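Local coordinates for invasin ipaB (PDB 3U0C), which inserts into host-cell membranes as a type III secretion translocator, building with a partner protein the pore through which bacterial effectors reach the cytosol, at residues Q53-I58 with A79-Q84; S95-T100 with S189-K194; E106-D111 with H182-D187; E113-K118 with T172-K177; S141-D144 with E149-K152. One frame throughout, in Å; residues are numbered along the deposited sequence.

Contact 1: Q53-I58 with A79-Q84; sequences QLTLLI and AWKSQQ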
# COMPACT_ATOMS: atom_id res chain seq x y z
N GLN A 53 -43.28 -2.43 9.85
CA GLN A 53 -44.48 -1.76 9.39
C GLN A 53 -45.13 -2.49 8.21
O GLN A 53 -46.34 -2.70 8.19
CB GLN A 53 -44.21 -0.30 9.04
CG GLN A 53 -43.75 0.55 10.21
CD GLN A 53 -44.80 0.70 11.30
OE1 GLN A 53 -45.52 1.69 11.34
NE2 GLN A 53 -44.86 -0.28 12.21
N LEU A 54 -44.31 -2.88 7.24
CA LEU A 54 -44.78 -3.63 6.08
C LEU A 54 -45.46 -4.95 6.50
O LEU A 54 -46.49 -5.32 5.94
CB LEU A 54 -43.63 -3.89 5.11
CG LEU A 54 -44.00 -4.65 3.83
CD1 LEU A 54 -45.05 -3.87 3.05
CD2 LEU A 54 -42.77 -4.92 2.97
N THR A 55 -44.87 -5.64 7.47
CA THR A 55 -45.46 -6.86 7.98
C THR A 55 -46.86 -6.59 8.55
O THR A 55 -47.80 -7.36 8.35
CB THR A 55 -44.58 -7.53 9.06
OG1 THR A 55 -43.21 -7.51 8.66
CG2 THR A 55 -44.99 -8.98 9.28
N LEU A 56 -46.98 -5.47 9.26
CA LEU A 56 -48.25 -5.11 9.85
C LEU A 56 -49.25 -4.79 8.76
O LEU A 56 -50.41 -5.19 8.83
CB LEU A 56 -48.08 -3.91 10.79
CG LEU A 56 -47.24 -4.25 12.02
CD1 LEU A 56 -46.81 -2.99 12.76
CD2 LEU A 56 -47.99 -5.22 12.95
N LEU A 57 -48.79 -4.09 7.73
CA LEU A 57 -49.66 -3.68 6.64
C LEU A 57 -50.25 -4.87 5.90
O LEU A 57 -51.47 -4.97 5.73
CB LEU A 57 -48.91 -2.77 5.68
CG LEU A 57 -49.67 -2.36 4.42
CD1 LEU A 57 -51.05 -1.83 4.77
CD2 LEU A 57 -48.86 -1.30 3.66
N ILE A 58 -49.39 -5.77 5.45
CA ILE A 58 -49.86 -6.91 4.70
C ILE A 58 -50.72 -7.81 5.59
O ILE A 58 -51.72 -8.37 5.14
CB ILE A 58 -48.72 -7.69 4.04
CG1 ILE A 58 -49.29 -8.70 3.04
CG2 ILE A 58 -47.86 -8.38 5.10
CD1 ILE A 58 -50.27 -8.11 2.06
N ALA A 79 -39.71 -11.42 -1.14
CA ALA A 79 -38.53 -11.12 -1.94
C ALA A 79 -37.86 -9.84 -1.44
O ALA A 79 -36.65 -9.80 -1.21
CB ALA A 79 -38.92 -10.97 -3.41
N TRP A 80 -38.68 -8.81 -1.27
CA TRP A 80 -38.22 -7.52 -0.77
C TRP A 80 -37.46 -7.68 0.54
O TRP A 80 -36.39 -7.11 0.70
CB TRP A 80 -39.41 -6.59 -0.57
CG TRP A 80 -39.04 -5.23 -0.09
CD1 TRP A 80 -38.80 -4.13 -0.85
CD2 TRP A 80 -38.87 -4.83 1.28
NE1 TRP A 80 -38.48 -3.06 -0.04
CE2 TRP A 80 -38.52 -3.47 1.26
CE3 TRP A 80 -38.96 -5.49 2.50
CZ2 TRP A 80 -38.28 -2.75 2.43
CZ3 TRP A 80 -38.71 -4.77 3.66
CH2 TRP A 80 -38.38 -3.42 3.61
N LYS A 81 -38.04 -8.43 1.46
CA LYS A 81 -37.44 -8.67 2.77
C LYS A 81 -36.08 -9.31 2.59
O LYS A 81 -35.10 -8.89 3.20
CB LYS A 81 -38.32 -9.61 3.61
CG LYS A 81 -39.50 -8.92 4.31
CD LYS A 81 -40.48 -9.97 4.87
CE LYS A 81 -41.12 -9.50 6.15
NZ LYS A 81 -41.41 -8.05 6.09
N SER A 82 -36.03 -10.31 1.72
CA SER A 82 -34.81 -11.03 1.43
C SER A 82 -33.73 -10.11 0.87
O SER A 82 -32.60 -10.10 1.35
CB SER A 82 -35.08 -12.17 0.46
OG SER A 82 -33.88 -12.58 -0.14
N GLN A 83 -34.09 -9.35 -0.17
CA GLN A 83 -33.20 -8.36 -0.76
C GLN A 83 -32.68 -7.39 0.29
O GLN A 83 -31.48 -7.13 0.36
CB GLN A 83 -33.90 -7.59 -1.89
CG GLN A 83 -33.18 -6.33 -2.37
CD GLN A 83 -33.89 -5.64 -3.52
OE1 GLN A 83 -33.64 -5.93 -4.70
NE2 GLN A 83 -34.80 -4.72 -3.20
N GLN A 84 -33.57 -6.85 1.11
CA GLN A 84 -33.17 -5.93 2.16
C GLN A 84 -32.11 -6.54 3.05
O GLN A 84 -31.17 -5.86 3.43
CB GLN A 84 -34.35 -5.47 3.02
CG GLN A 84 -35.54 -4.89 2.25
CD GLN A 84 -35.12 -4.01 1.07
OE1 GLN A 84 -35.33 -4.36 -0.10
NE2 GLN A 84 -34.54 -2.84 1.38
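Leu54 and Trp80 form the apolar half of this contact, in which helix 50-65 folds back beside the early turns of helix 71-141. Leu54 extends CG anti to its backbone N (chi1 -179°), and this carries the CD2 methyl over one face of the indole. CD2 stands 4.3 Å from the centroid of the six-membered ring of Trp80, 25° off the ring normal: a CH-pi contact displaced toward the rim. The nearest ring atom is CE3 of Trp80, 3.9 Å from Leu54 CD2. A branched aliphatic side chain suits the place, because its methyl can lie on a broad aromatic surface while the leucine side chain also touches Ile77, a turn before Trp80 on helix 71-141.

Beside this pair, Lys81 reaches across with a chain bent at its last two torsions and donates from NZ to OG1 of Thr55, 3.2 Å away. The two side chains meet at about a right angle. Thr55 OG1 also bonds to the backbone O of Ser51, its strongest polar partner, while Lys81 NZ has a further, weak bond to Ser51 OG. The long aliphatic part of lysine lets an ammonium group span the gap between the helices.

The chemistry therefore implies a modest surface junction, one methyl-on-indole contact flanked by one charged-to-neutral hydrogen bond, with no ion pair between the two segments.

Contact 2: S95-T100 with S189-K194; sequences SDKINT and SMQLEK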
# COMPACT_ATOMS: atom_id res chain seq x y z
N SER A 95 -18.41 -1.76 4.17
CA SER A 95 -17.96 -0.75 5.10
C SER A 95 -16.69 -1.19 5.83
O SER A 95 -15.74 -0.42 5.95
CB SER A 95 -19.04 -0.42 6.11
OG SER A 95 -18.62 0.60 6.99
N ASP A 96 -16.67 -2.44 6.30
CA ASP A 96 -15.53 -2.94 7.07
C ASP A 96 -14.30 -2.98 6.19
O ASP A 96 -13.22 -2.57 6.60
CB ASP A 96 -15.81 -4.34 7.64
CG ASP A 96 -16.81 -4.32 8.80
OD1 ASP A 96 -16.93 -3.27 9.48
OD2 ASP A 96 -17.49 -5.35 9.02
N LYS A 97 -14.49 -3.49 4.98
CA LYS A 97 -13.43 -3.68 4.02
C LYS A 97 -12.82 -2.35 3.55
O LYS A 97 -11.60 -2.21 3.45
CB LYS A 97 -13.98 -4.46 2.83
CG LYS A 97 -12.96 -4.73 1.74
CD LYS A 97 -11.84 -5.59 2.28
CE LYS A 97 -10.52 -5.37 1.54
NZ LYS A 97 -9.41 -5.79 2.42
N ILE A 98 -13.69 -1.40 3.25
CA ILE A 98 -13.26 -0.05 2.93
C ILE A 98 -12.41 0.56 4.05
O ILE A 98 -11.40 1.20 3.77
CB ILE A 98 -14.45 0.88 2.66
CG1 ILE A 98 -15.09 0.56 1.31
CG2 ILE A 98 -14.05 2.34 2.74
CD1 ILE A 98 -14.14 0.33 0.22
N ASN A 99 -12.84 0.35 5.29
CA ASN A 99 -12.11 0.87 6.45
C ASN A 99 -10.72 0.25 6.56
O ASN A 99 -9.73 0.92 6.85
CB ASN A 99 -12.88 0.61 7.74
CG ASN A 99 -14.07 1.53 7.89
OD1 ASN A 99 -14.17 2.55 7.20
ND2 ASN A 99 -14.98 1.18 8.80
N THR A 100 -10.67 -1.05 6.30
CA THR A 100 -9.43 -1.78 6.30
C THR A 100 -8.53 -1.29 5.17
O THR A 100 -7.37 -0.90 5.41
CB THR A 100 -9.71 -3.28 6.20
OG1 THR A 100 -10.40 -3.69 7.38
CG2 THR A 100 -8.41 -4.07 6.10
N SER A 189 -5.47 -0.82 -4.75
CA SER A 189 -6.41 -0.26 -5.70
C SER A 189 -7.13 -1.38 -6.47
O SER A 189 -8.28 -1.23 -6.85
CB SER A 189 -5.74 0.75 -6.63
OG SER A 189 -5.35 0.17 -7.86
N MET A 190 -6.46 -2.51 -6.66
CA MET A 190 -7.10 -3.67 -7.27
C MET A 190 -8.13 -4.28 -6.33
O MET A 190 -9.23 -4.60 -6.75
CB MET A 190 -6.08 -4.74 -7.65
CG MET A 190 -5.20 -4.36 -8.82
SD MET A 190 -3.80 -5.47 -9.02
CE MET A 190 -2.43 -4.45 -8.49
N GLN A 191 -7.76 -4.46 -5.06
CA GLN A 191 -8.68 -4.99 -4.07
C GLN A 191 -9.93 -4.12 -3.99
O GLN A 191 -11.04 -4.65 -3.82
CB GLN A 191 -8.05 -5.06 -2.68
CG GLN A 191 -6.95 -6.10 -2.49
CD GLN A 191 -6.71 -6.39 -1.02
OE1 GLN A 191 -7.66 -6.53 -0.26
NE2 GLN A 191 -5.46 -6.46 -0.61
N LEU A 192 -9.74 -2.81 -4.09
CA LEU A 192 -10.86 -1.88 -4.01
C LEU A 192 -11.83 -2.07 -5.17
O LEU A 192 -13.04 -2.15 -4.96
CB LEU A 192 -10.39 -0.42 -3.96
CG LEU A 192 -11.52 0.62 -3.91
CD1 LEU A 192 -12.50 0.32 -2.77
CD2 LEU A 192 -10.96 2.02 -3.78
N GLU A 193 -11.30 -2.14 -6.39
CA GLU A 193 -12.10 -2.44 -7.57
C GLU A 193 -12.87 -3.77 -7.42
O GLU A 193 -14.02 -3.86 -7.79
CB GLU A 193 -11.23 -2.47 -8.82
CG GLU A 193 -12.00 -2.52 -10.13
CD GLU A 193 -11.14 -2.15 -11.33
OE1 GLU A 193 -9.91 -2.38 -11.28
OE2 GLU A 193 -11.69 -1.61 -12.32
N LYS A 194 -12.19 -4.79 -6.91
CA LYS A 194 -12.79 -6.09 -6.70
C LYS A 194 -14.06 -5.94 -5.86
O LYS A 194 -15.12 -6.43 -6.24
CB LYS A 194 -11.82 -7.02 -5.98
CG LYS A 194 -12.11 -8.52 -6.12
CD LYS A 194 -11.23 -9.35 -5.17
CE LYS A 194 -11.75 -10.80 -5.04
NZ LYS A 194 -11.00 -11.67 -4.05
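Ile98 and Leu192 supply the apolar part of the contact, and they do it through single methyls. Ile98 CD1 lies 3.4 Å from Leu192 CD1, closer than carbon atoms usually approach, so the two branches press firmly on each other. The alpha carbons of these residues are also the nearest pair of the two backbones, 7.6 Å between Ile98 CA and Leu192 CA. Leu192 has its CG anti to the backbone N (chi1 178°), which places the CD1 methyl near Ile98 although the side chain does not leave its helix aimed at the partner. Isoleucine and leucine are apt here because each ends in small methyls that can bridge between helices without demanding polar partners.

The polar part lies one residue earlier on each helix. Lys97 bends at its second torsion (chi2 63°) and brings NZ to within 3.3 Å of Gln191 OE1, a weak hydrogen bond between chains that meet at about a right angle. The CE carbon of Lys97 rests 3.6 Å from the same Gln191 oxygen. Gln191 can serve two partners at once, since its NE2 donates to Asp187 OD2 one turn back on its own helix; this stronger bond probably fixes the rotation of the amide and leaves its oxygen facing the lysine.

An apolar pair bordered by polar side chains, between long helices running in opposite directions, is consistent with an antiparallel coiled coil, here formed by helices 71-141 and 150-197.

Contact 3: E106-D111 with H182-D187; sequences EGLTRD and HSKLTD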
# COMPACT_ATOMS: atom_id res chain seq x y z
N GLU A 106 -3.11 4.02 4.14
CA GLU A 106 -2.42 5.06 4.89
C GLU A 106 -1.09 4.60 5.47
O GLU A 106 -0.12 5.35 5.48
CB GLU A 106 -3.31 5.59 6.01
CG GLU A 106 -4.42 6.47 5.48
CD GLU A 106 -5.46 6.77 6.52
OE1 GLU A 106 -5.56 6.01 7.50
OE2 GLU A 106 -6.18 7.78 6.34
N GLY A 107 -1.07 3.36 5.96
CA GLY A 107 0.14 2.77 6.49
C GLY A 107 1.19 2.62 5.41
O GLY A 107 2.33 3.01 5.60
N LEU A 108 0.79 2.10 4.26
CA LEU A 108 1.70 1.92 3.15
C LEU A 108 2.18 3.25 2.56
O LEU A 108 3.27 3.34 2.02
CB LEU A 108 1.07 1.06 2.06
CG LEU A 108 0.87 -0.43 2.37
CD1 LEU A 108 -0.05 -1.07 1.34
CD2 LEU A 108 2.20 -1.17 2.46
N THR A 109 1.35 4.28 2.66
CA THR A 109 1.73 5.59 2.19
C THR A 109 2.85 6.13 3.06
O THR A 109 3.85 6.64 2.56
CB THR A 109 0.56 6.56 2.18
OG1 THR A 109 -0.32 6.21 1.10
CG2 THR A 109 1.04 7.98 1.97
N ARG A 110 2.68 6.00 4.37
CA ARG A 110 3.72 6.38 5.31
C ARG A 110 5.01 5.60 5.08
O ARG A 110 6.11 6.18 5.15
CB ARG A 110 3.23 6.19 6.75
CG ARG A 110 2.27 7.26 7.23
CD ARG A 110 2.01 7.16 8.74
NE ARG A 110 1.41 5.88 9.12
CZ ARG A 110 0.10 5.65 9.16
NH1 ARG A 110 -0.76 6.62 8.87
NH2 ARG A 110 -0.36 4.46 9.51
N ASP A 111 4.89 4.31 4.78
CA ASP A 111 6.05 3.46 4.53
C ASP A 111 6.78 3.91 3.29
O ASP A 111 8.00 3.98 3.25
CB ASP A 111 5.64 2.01 4.37
CG ASP A 111 5.19 1.38 5.66
OD1 ASP A 111 5.56 1.88 6.74
OD2 ASP A 111 4.46 0.38 5.58
N HIS A 182 5.13 0.44 -3.46
CA HIS A 182 4.33 0.99 -4.54
C HIS A 182 3.48 -0.09 -5.17
O HIS A 182 2.35 0.18 -5.57
CB HIS A 182 5.23 1.61 -5.61
CG HIS A 182 4.47 2.28 -6.72
ND1 HIS A 182 4.24 3.65 -6.74
CD2 HIS A 182 3.88 1.79 -7.83
CE1 HIS A 182 3.56 3.96 -7.82
NE2 HIS A 182 3.33 2.85 -8.50
N SER A 183 4.01 -1.30 -5.27
CA SER A 183 3.27 -2.40 -5.84
C SER A 183 2.12 -2.81 -4.90
O SER A 183 1.02 -3.11 -5.34
CB SER A 183 4.18 -3.58 -6.10
OG SER A 183 3.48 -4.62 -6.77
N LYS A 184 2.40 -2.82 -3.60
CA LYS A 184 1.41 -3.11 -2.61
C LYS A 184 0.28 -2.07 -2.63
O LYS A 184 -0.88 -2.42 -2.42
CB LYS A 184 2.02 -3.22 -1.21
CG LYS A 184 2.74 -4.55 -0.94
CD LYS A 184 3.29 -4.64 0.47
CE LYS A 184 4.43 -5.66 0.56
NZ LYS A 184 4.78 -6.00 1.97
N LEU A 185 0.61 -0.81 -2.89
CA LEU A 185 -0.42 0.22 -2.99
C LEU A 185 -1.30 -0.06 -4.19
O LEU A 185 -2.53 0.05 -4.11
CB LEU A 185 0.17 1.64 -3.07
CG LEU A 185 0.59 2.21 -1.72
CD1 LEU A 185 1.65 3.30 -1.87
CD2 LEU A 185 -0.60 2.71 -0.94
N THR A 186 -0.67 -0.42 -5.31
CA THR A 186 -1.41 -0.85 -6.48
C THR A 186 -2.32 -2.04 -6.16
O THR A 186 -3.47 -2.06 -6.59
CB THR A 186 -0.48 -1.15 -7.67
OG1 THR A 186 0.26 0.02 -7.99
CG2 THR A 186 -1.30 -1.53 -8.90
N ASP A 187 -1.83 -3.01 -5.38
CA ASP A 187 -2.71 -4.09 -4.97
C ASP A 187 -3.93 -3.58 -4.22
O ASP A 187 -5.01 -4.16 -4.32
CB ASP A 187 -2.03 -5.12 -4.07
CG ASP A 187 -3.01 -6.19 -3.57
OD1 ASP A 187 -3.34 -7.09 -4.37
OD2 ASP A 187 -3.48 -6.11 -2.41
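While Leu108 and Leu185 meet between the helices, the flat guanidinium of Arg110 folds back along its own helix. One face of it is laid over the backbone, with Glu106 O 3.6 Å above the plane and over its centre, and Gly107 N toward the rim. It takes no part across the gap.

Between the helices the main meeting is of aliphatic groups. Leu185 holds CG anti to its carbonyl carbon (chi1 -80°), which brings CD2 to 3.8 Å from Leu108 CB although the CB bond of Leu185 is not aimed at the partner. The methyls of Leu108 turn instead toward Lys184, where CD1 lies 3.9 Å from Lys184 CB and CD2 runs on to the lysine CD. Leu108 thus sits in the angle between two consecutive residues of the partner helix. Lysine fits at such an edge: its methylenes cover the leucine, while its extended chain carries the ammonium away from the contact. Thr109 completes the border, its OG1 4.1 Å from Leu185 CD2; that hydroxyl is hydrogen-bonded to Thr105 O, so a polar group can lie against a methyl without losing a partner.

On the second helix, Thr186 OG1 bonds back to His182 O at 3.2 Å, approaching from the face opposite to Thr186 N.

The axes of segments 106-111 and 182-187 run at 161° to each other and come within 9.7 Å at closest approach. That shallow crossing, with leucines facing each other, is typical of a left-handed antiparallel coiled coil.

Contact 4: E113-K118 with T172-K177; sequences EKQINK and TLIEQK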
# COMPACT_ATOMS: atom_id res chain seq x y z
N GLU A 113 6.82 6.90 1.88
CA GLU A 113 7.45 8.18 2.14
C GLU A 113 8.71 8.00 2.96
O GLU A 113 9.75 8.60 2.65
CB GLU A 113 6.49 9.09 2.91
CG GLU A 113 5.36 9.64 2.08
CD GLU A 113 4.24 10.26 2.92
OE1 GLU A 113 4.29 10.17 4.17
OE2 GLU A 113 3.30 10.83 2.32
N LYS A 114 8.62 7.18 4.00
CA LYS A 114 9.77 6.87 4.82
C LYS A 114 10.91 6.26 4.00
O LYS A 114 12.09 6.61 4.18
CB LYS A 114 9.37 5.95 5.97
CG LYS A 114 10.55 5.30 6.68
CD LYS A 114 10.12 4.62 7.98
CE LYS A 114 11.34 4.32 8.87
NZ LYS A 114 10.90 3.60 10.12
N GLN A 115 10.56 5.35 3.10
CA GLN A 115 11.55 4.67 2.26
C GLN A 115 12.15 5.59 1.20
O GLN A 115 13.34 5.50 0.92
CB GLN A 115 10.96 3.44 1.59
CG GLN A 115 10.73 2.29 2.53
CD GLN A 115 12.00 1.85 3.20
OE1 GLN A 115 13.04 1.68 2.55
NE2 GLN A 115 11.93 1.65 4.51
N ILE A 116 11.31 6.43 0.60
CA ILE A 116 11.76 7.45 -0.34
C ILE A 116 12.79 8.39 0.31
O ILE A 116 13.84 8.69 -0.29
CB ILE A 116 10.58 8.28 -0.89
CG1 ILE A 116 9.72 7.42 -1.83
CG2 ILE A 116 11.09 9.50 -1.62
CD1 ILE A 116 10.34 7.14 -3.17
N ASN A 117 12.52 8.83 1.53
CA ASN A 117 13.51 9.63 2.24
C ASN A 117 14.80 8.84 2.50
O ASN A 117 15.90 9.37 2.32
CB ASN A 117 12.98 10.17 3.57
CG ASN A 117 14.07 10.78 4.43
OD1 ASN A 117 14.67 11.81 4.07
ND2 ASN A 117 14.36 10.15 5.57
N LYS A 118 14.65 7.59 2.91
CA LYS A 118 15.80 6.71 3.15
C LYS A 118 16.66 6.56 1.90
O LYS A 118 17.89 6.49 1.97
CB LYS A 118 15.34 5.33 3.64
CG LYS A 118 14.87 5.32 5.08
CD LYS A 118 14.87 3.92 5.64
CE LYS A 118 14.31 3.90 7.06
NZ LYS A 118 15.28 4.35 8.11
N THR A 172 20.30 -0.20 -3.65
CA THR A 172 19.40 -0.97 -4.50
C THR A 172 18.35 -1.68 -3.64
O THR A 172 17.21 -1.80 -4.06
CB THR A 172 20.13 -2.01 -5.39
OG1 THR A 172 20.34 -3.23 -4.65
CG2 THR A 172 21.45 -1.47 -5.91
N LEU A 173 18.75 -2.15 -2.45
CA LEU A 173 17.80 -2.78 -1.53
C LEU A 173 16.66 -1.83 -1.20
O LEU A 173 15.47 -2.20 -1.31
CB LEU A 173 18.50 -3.23 -0.25
CG LEU A 173 19.04 -4.67 -0.25
CD1 LEU A 173 20.00 -4.93 0.91
CD2 LEU A 173 17.88 -5.65 -0.25
N ILE A 174 17.00 -0.62 -0.78
CA ILE A 174 16.01 0.39 -0.45
C ILE A 174 15.11 0.68 -1.64
O ILE A 174 13.88 0.68 -1.52
CB ILE A 174 16.67 1.70 0.01
CG1 ILE A 174 17.50 1.47 1.28
CG2 ILE A 174 15.61 2.77 0.25
CD1 ILE A 174 18.48 2.58 1.57
N GLU A 175 15.72 0.91 -2.80
CA GLU A 175 14.97 1.18 -4.02
C GLU A 175 13.98 0.06 -4.30
O GLU A 175 12.85 0.30 -4.73
CB GLU A 175 15.92 1.34 -5.21
CG GLU A 175 15.23 1.64 -6.52
CD GLU A 175 16.18 2.19 -7.57
OE1 GLU A 175 17.16 1.49 -7.91
OE2 GLU A 175 15.94 3.31 -8.06
N GLN A 176 14.40 -1.18 -4.04
CA GLN A 176 13.54 -2.34 -4.24
C GLN A 176 12.32 -2.27 -3.32
O GLN A 176 11.19 -2.49 -3.76
CB GLN A 176 14.32 -3.63 -3.98
CG GLN A 176 14.99 -4.20 -5.22
CD GLN A 176 14.36 -3.71 -6.51
OE1 GLN A 176 13.23 -4.06 -6.83
NE2 GLN A 176 15.09 -2.88 -7.25
N LYS A 177 12.56 -1.95 -2.05
CA LYS A 177 11.48 -1.83 -1.08
C LYS A 177 10.49 -0.75 -1.48
O LYS A 177 9.29 -0.95 -1.44
CB LYS A 177 12.00 -1.54 0.32
CG LYS A 177 12.64 -2.72 1.00
CD LYS A 177 13.01 -2.37 2.42
CE LYS A 177 13.90 -3.44 3.05
NZ LYS A 177 14.01 -3.26 4.53
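Gln115 and Ile174 face each other in the antiparallel coiled coil of helices 71-141 and 150-197; the axes of segments 113-118 and 172-177 run at 156° to each other. The first shell is built round the CG2 methyl of Ile174. It lies 3.6 Å from the backbone oxygen, Gln115 O, and equally far from the side-chain oxygen, Gln115 OE1, so one methyl is held against both ends of the glutamine. Gln115 makes this possible by bending at its second torsion (chi2 -59°), which curls the amide toward the partner helix. Glutamine is a sensible choice at a partly exposed position, where its flexible chain lets a polar end lie beside aliphatic carbons. Isoleucine, branched at CB, offers CG2 close to the main chain and CD1 farther out.

Two lysines border the pair. Lys177 presents its aliphatic chain to Gln115 OE1, with CD 4.1 Å from that oxygen, and Lys118 leans its CB against Ile174 CG2 while its far end leads off the contact. Neither ammonium joins in a bond between the segments, so the lysines contribute carbon here and may leave their charge to solvent.

Farther out, Ile174 also packs on Leu119 and Ala122 of helix 71-141, while Thr178 and Ile181 of helix 150-197 also touch Gln115. Thr178 bonds through OG1 to Ile174 O, tying down the turn that carries the isoleucine. At its outer tip, Ile174 CD1 comes 4.0 Å from Lys118 O.

Contact 5: S141-D144 with E149-K152; sequences SELD and EKKK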
# COMPACT_ATOMS: atom_id res chain seq x y z
N SER A 141 47.44 10.68 -7.93
CA SER A 141 48.08 10.82 -9.23
C SER A 141 49.25 11.78 -9.13
O SER A 141 50.32 11.54 -9.69
CB SER A 141 47.10 11.37 -10.26
OG SER A 141 46.93 12.76 -10.09
N GLU A 142 49.04 12.88 -8.41
CA GLU A 142 50.01 13.96 -8.35
C GLU A 142 51.11 13.62 -7.35
O GLU A 142 52.05 14.40 -7.12
CB GLU A 142 49.33 15.28 -8.00
CG GLU A 142 48.19 15.64 -8.98
CD GLU A 142 47.35 16.80 -8.47
OE1 GLU A 142 47.51 17.15 -7.27
OE2 GLU A 142 46.56 17.37 -9.26
N LEU A 143 51.01 12.41 -6.79
CA LEU A 143 51.94 11.93 -5.77
C LEU A 143 53.34 11.57 -6.28
O LEU A 143 53.51 10.69 -7.16
CB LEU A 143 51.33 10.71 -5.08
CG LEU A 143 51.82 10.49 -3.68
CD1 LEU A 143 52.10 11.87 -3.03
CD2 LEU A 143 50.82 9.69 -2.87
N ASP A 144 54.35 12.27 -5.76
CA ASP A 144 55.75 11.83 -5.90
C ASP A 144 55.76 10.33 -6.04
O ASP A 144 55.33 9.61 -5.15
CB ASP A 144 56.54 12.24 -4.64
CG ASP A 144 58.00 12.53 -4.92
OD1 ASP A 144 58.80 11.56 -4.99
OD2 ASP A 144 58.35 13.73 -5.06
N GLU A 149 53.95 8.78 1.54
CA GLU A 149 52.52 8.71 1.90
C GLU A 149 51.62 7.95 0.92
O GLU A 149 50.42 7.75 1.19
CB GLU A 149 51.95 10.11 2.17
CG GLU A 149 51.96 11.05 0.97
CD GLU A 149 51.49 12.45 1.36
OE1 GLU A 149 50.85 12.57 2.43
OE2 GLU A 149 51.77 13.43 0.61
N LYS A 150 52.18 7.53 -0.21
CA LYS A 150 51.40 6.82 -1.22
C LYS A 150 50.79 5.57 -0.62
O LYS A 150 49.61 5.32 -0.81
CB LYS A 150 52.26 6.43 -2.42
CG LYS A 150 51.50 6.34 -3.73
CD LYS A 150 52.32 5.62 -4.80
CE LYS A 150 52.37 4.11 -4.54
NZ LYS A 150 53.43 3.42 -5.34
N LYS A 151 51.58 4.81 0.13
CA LYS A 151 51.11 3.53 0.68
C LYS A 151 49.81 3.68 1.48
O LYS A 151 48.88 2.88 1.35
CB LYS A 151 52.21 2.88 1.52
CG LYS A 151 51.83 1.55 2.17
CD LYS A 151 53.06 0.79 2.69
CE LYS A 151 52.76 0.04 3.98
NZ LYS A 151 53.11 -1.42 3.88
N LYS A 152 49.74 4.74 2.27
CA LYS A 152 48.61 4.96 3.16
C LYS A 152 47.35 5.40 2.41
O LYS A 152 46.29 4.82 2.61
CB LYS A 152 48.99 5.98 4.24
CG LYS A 152 47.91 6.24 5.27
CD LYS A 152 48.40 7.24 6.33
CE LYS A 152 47.32 7.53 7.36
NZ LYS A 152 47.79 8.51 8.41
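Leu143 points at Lys150 across the turn that joins the two long arms of a helical hairpin, helices 71-141 and 150-197. The two methyls of its side chain divide the work. CD2 is driven against the first turn of the second helix, 3.4 Å from Lys150 CA and thus tighter than ordinary carbon contact. The same methyl is 3.5 Å from Lys150 CG, so it rests in the corner made by the backbone and the start of the lysine chain. Leucine suits a reversal of this kind because one compact, forked side chain can fill the gap between a loop and the helix that follows it.

Lys150 lies slantwise to the leucine; its chain bends at chi3 (75°), which takes the ammonium away from the apolar carbons. NZ then makes a weak bond to Glu146 O in the turn itself. Carbons against the leucine, ammonium turned to a backbone oxygen of the turn: lysine is well made for such an arrangement.

Glu149 comes in on the other methyl. Its CG stands between the backbone N and the carbonyl carbon (chi1 63°), and the extended chain sweeps past Leu143, whose CD1 touches Glu149 CG at 4.1 Å. The carboxylate has a long, weak ion pair with Arg139 through OE1, whereas its other oxygen, OE2, lies 4.0 Å from Leu143 CD1.

All five contacts lie along one elongated, almost wholly helical N-terminal domain of a longer protein. Contacts 2, 3 and 4 mark successive levels where helices 71-141 and 150-197 pair, their centres about 13 Å and then 12 Å apart, each nested within the chain loop closed by the one before. Contact 5 is innermost, at the turn linking those helices, with its centre about 38 Å from that of contact 4. Contact 1 comes earlier in the chain and brings helix 50-65 onto helix 71-141, its centre about 94 Å from that of contact 5 and beyond the chain's centre. No ligand or active site is involved; together the contacts define a long hairpin with an extra helix folded back at its far end.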